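Local atomic coordinates of probable transcriptional repressor protein (Mycobacterium tuberculosis, PDB entry 4FX0), a protein that acts as a redox-dependent transcription factor of the MarR family, probably binding DNA through a helix-turn-helix domain to repress transcription. Residues Q20-A25 and G114-V119. Residues are numbered along the deposited sequence; the frame is centred on the assembly and turned at random.
Sequences QAYDRA and GVQAEV
Val115 fits against Tyr22, Ala21 and Ala25 where helix 7-26 meets helix 99-119, a pairing of the N-terminal helix with the penultimate helix, part of the dimerisation region of the winged helix-turn-helix MarR fold. The segments 20-25 and 114-119 run roughly antiparallel, their directions 143° apart and their axes 10.1 Å apart at the nearest point. The tight part is small and apolar. With a chi1 of 62°, Val115 sets CG1 between its own backbone N and carbonyl carbon, which brings this methyl over the middle of the Tyr22 ring, 3.8 Å from the centroid and only 6° off the ring normal: a CH-pi contact. The other branch, CG2, reaches past the rim of the ring, 3.7 Å from Tyr22 CE1, and lies more loosely against the methyl of Ala21. A branched valine suits this place because its two methyls can serve ring and helix together, while alanine's short side chain lets the backbones come close: Ala25 CB is 3.9 Å from Val115 CB, and these two residues have the nearest CA atoms of the pair. Trp112 adds a second aromatic neighbour to Tyr22. Between the two segments packing thins beyond Ala25, which is partly exposed; the exposed Arg24 and Glu118 do not meet across it, although Glu118 packs on Cys143 of the second subunit. At the far end of the ring the contact turns polar and joins the subunit interface. The amide of Gln116, nearly perpendicular to the ring, bonds through NE2 to the backbone O of Glu5 and through OE1 to the backbone N of Ala7, both of the second subunit, a donor and an acceptor role consistent with the modelled orientation of the amide. Tyr22 OH also donates to Gln116 OE1 near the ring plane; the modelled separation of 2.3 Å is doubtfully short.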
ATOM      1  N   GLN B  20      -7.726   5.735  -0.132  1.00 53.99           N
ATOM      2  CA  GLN B  20      -8.707   6.702   0.351  1.00 50.22           C
ATOM      3  C   GLN B  20      -9.744   7.055  -0.712  1.00 63.47           C
ATOM      4  O   GLN B  20     -10.947   7.001  -0.457  1.00 60.34           O
ATOM      5  CB  GLN B  20      -8.013   7.973   0.846  1.00 64.09           C
ATOM      6  CG  GLN B  20      -7.601   7.928   2.307  1.00 78.42           C
ATOM      7  CD  GLN B  20      -6.659   9.057   2.675  1.00 93.10           C
ATOM      8  OE1 GLN B  20      -5.976   9.614   1.816  1.00106.17           O
ATOM      9  NE2 GLN B  20      -6.619   9.399   3.957  1.00 91.12           N
ATOM     10  N   ALA B  21      -9.275   7.422  -1.899  1.00 62.74           N
ATOM     11  CA  ALA B  21     -10.177   7.795  -2.983  1.00 64.19           C
ATOM     12  C   ALA B  21     -11.047   6.617  -3.410  1.00 48.80           C
ATOM     13  O   ALA B  21     -12.239   6.777  -3.675  1.00 49.55           O
ATOM     14  CB  ALA B  21      -9.394   8.339  -4.167  1.00 68.95           C
ATOM     15  N   TYR B  22     -10.445   5.433  -3.476  1.00 46.70           N
ATOM     16  CA  TYR B  22     -11.178   4.224  -3.840  1.00 49.34           C
ATOM     17  C   TYR B  22     -12.220   3.861  -2.785  1.00 53.21           C
ATOM     18  O   TYR B  22     -13.317   3.411  -3.116  1.00 56.24           O
ATOM     19  CB  TYR B  22     -10.213   3.062  -4.093  1.00 49.58           C
ATOM     20  CG  TYR B  22      -9.655   3.048  -5.500  1.00 57.20           C
ATOM     21  CD1 TYR B  22      -8.942   4.132  -5.994  1.00 54.82           C
ATOM     22  CD2 TYR B  22      -9.845   1.954  -6.334  1.00 59.53           C
ATOM     23  CE1 TYR B  22      -8.434   4.129  -7.279  1.00 51.94           C
ATOM     24  CE2 TYR B  22      -9.340   1.941  -7.622  1.00 54.72           C
ATOM     25  CZ  TYR B  22      -8.635   3.031  -8.089  1.00 53.79           C
ATOM     26  OH  TYR B  22      -8.129   3.026  -9.368  1.00 46.89           O
ATOM     27  N   ASP B  23     -11.874   4.062  -1.517  1.00 51.25           N
ATOM     28  CA  ASP B  23     -12.826   3.879  -0.427  1.00 47.12           C
ATOM     29  C   ASP B  23     -13.997   4.841  -0.580  1.00 54.97           C
ATOM     30  O   ASP B  23     -15.159   4.438  -0.514  1.00 63.62           O
ATOM     31  CB  ASP B  23     -12.149   4.103   0.926  1.00 57.94           C
ATOM     32  CG  ASP B  23     -11.436   2.868   1.433  1.00 60.97           C
ATOM     33  OD1 ASP B  23     -11.326   1.888   0.666  1.00 61.76           O
ATOM     34  OD2 ASP B  23     -10.982   2.879   2.596  1.00 67.44           O
ATOM     35  N   ARG B  24     -13.681   6.115  -0.783  1.00 56.89           N
ATOM     36  CA  ARG B  24     -14.701   7.140  -0.954  1.00 56.71           C
ATOM     37  C   ARG B  24     -15.646   6.800  -2.102  1.00 75.59           C
ATOM     38  O   ARG B  24     -16.865   6.886  -1.958  1.00 89.13           O
ATOM     39  CB  ARG B  24     -14.056   8.505  -1.200  1.00 54.85           C
ATOM     40  CG  ARG B  24     -15.061   9.611  -1.458  1.00112.42           C
ATOM     41  CD  ARG B  24     -14.386  10.891  -1.919  1.00109.70           C
ATOM     42  NE  ARG B  24     -15.367  11.926  -2.231  1.00116.82           N
ATOM     43  CZ  ARG B  24     -15.857  12.780  -1.339  1.00134.76           C
ATOM     44  NH1 ARG B  24     -15.456  12.724  -0.075  1.00136.44           N
ATOM     45  NH2 ARG B  24     -16.749  13.690  -1.708  1.00145.22           N
ATOM     46  N   ALA B  25     -15.078   6.414  -3.240  1.00 79.03           N
ATOM     47  CA  ALA B  25     -15.871   6.087  -4.421  1.00 70.66           C
ATOM     48  C   ALA B  25     -16.750   4.858  -4.199  1.00 62.90           C
ATOM     49  O   ALA B  25     -17.858   4.775  -4.729  1.00 66.55           O
ATOM     50  CB  ALA B  25     -14.966   5.885  -5.629  1.00 49.49           C
ATOM     51  N   GLY B 114     -15.222   4.116 -12.361  1.00 74.18           N
ATOM     52  CA  GLY B 114     -15.220   5.561 -12.490  1.00 66.56           C
ATOM     53  C   GLY B 114     -13.982   6.200 -11.890  1.00 69.60           C
ATOM     54  O   GLY B 114     -13.367   7.074 -12.499  1.00 66.06           O
ATOM     55  N   VAL B 115     -13.615   5.762 -10.689  1.00 74.34           N
ATOM     56  CA  VAL B 115     -12.441   6.297 -10.008  1.00 61.46           C
ATOM     57  C   VAL B 115     -11.157   5.869 -10.718  1.00 52.83           C
ATOM     58  O   VAL B 115     -10.201   6.638 -10.808  1.00 47.26           O
ATOM     59  CB  VAL B 115     -12.394   5.868  -8.525  1.00 56.20           C
ATOM     60  CG1 VAL B 115     -12.304   4.355  -8.404  1.00 43.59           C
ATOM     61  CG2 VAL B 115     -11.228   6.539  -7.813  1.00 59.21           C
ATOM     62  N   GLN B 116     -11.148   4.639 -11.225  1.00 54.41           N
ATOM     63  CA  GLN B 116     -10.015   4.122 -11.984  1.00 34.53           C
ATOM     64  C   GLN B 116      -9.740   5.004 -13.195  1.00 57.82           C
ATOM     65  O   GLN B 116      -8.596   5.370 -13.466  1.00 72.95           O
ATOM     66  CB  GLN B 116     -10.299   2.690 -12.444  1.00 41.49           C
ATOM     67  CG  GLN B 116      -9.218   2.079 -13.325  1.00 46.84           C
ATOM     68  CD  GLN B 116      -8.042   1.547 -12.530  1.00 54.64           C
ATOM     69  OE1 GLN B 116      -7.889   1.849 -11.346  1.00 62.05           O
ATOM     70  NE2 GLN B 116      -7.207   0.744 -13.178  1.00 50.57           N
ATOM     71  N   ALA B 117     -10.800   5.343 -13.920  1.00 58.18           N
ATOM     72  CA  ALA B 117     -10.682   6.171 -15.113  1.00 56.61           C
ATOM     73  C   ALA B 117     -10.209   7.578 -14.769  1.00 43.61           C
ATOM     74  O   ALA B 117      -9.384   8.155 -15.474  1.00 40.45           O
ATOM     75  CB  ALA B 117     -12.013   6.224 -15.851  1.00 49.00           C
ATOM     76  N   GLU B 118     -10.735   8.122 -13.677  1.00 50.90           N
ATOM     77  CA  GLU B 118     -10.425   9.487 -13.266  1.00 53.30           C
ATOM     78  C   GLU B 118      -8.991   9.605 -12.756  1.00 61.66           C
ATOM     79  O   GLU B 118      -8.345  10.639 -12.924  1.00 78.25           O
ATOM     80  CB  GLU B 118     -11.413   9.948 -12.191  1.00 71.56           C
ATOM     81  CG  GLU B 118     -11.417  11.447 -11.937  1.00 93.69           C
ATOM     82  CD  GLU B 118     -12.556  11.875 -11.030  1.00107.71           C
ATOM     83  OE1 GLU B 118     -13.361  11.006 -10.633  1.00110.79           O
ATOM     84  OE2 GLU B 118     -12.648  13.080 -10.715  1.00110.11           O
ATOM     85  N   VAL B 119      -8.499   8.536 -12.139  1.00 60.69           N
ATOM     86  CA  VAL B 119      -7.154   8.528 -11.570  1.00 60.50           C
ATOM     87  C   VAL B 119      -6.073   8.236 -12.611  1.00 63.77           C
ATOM     88  O   VAL B 119      -5.019   8.873 -12.615  1.00 49.55           O
ATOM     89  CB  VAL B 119      -7.045   7.525 -10.400  1.00 45.18           C
ATOM     90  CG1 VAL B 119      -5.630   6.989 -10.274  1.00 40.66           C
ATOM     91  CG2 VAL B 119      -7.498   8.179  -9.101  1.00 43.07           C
TER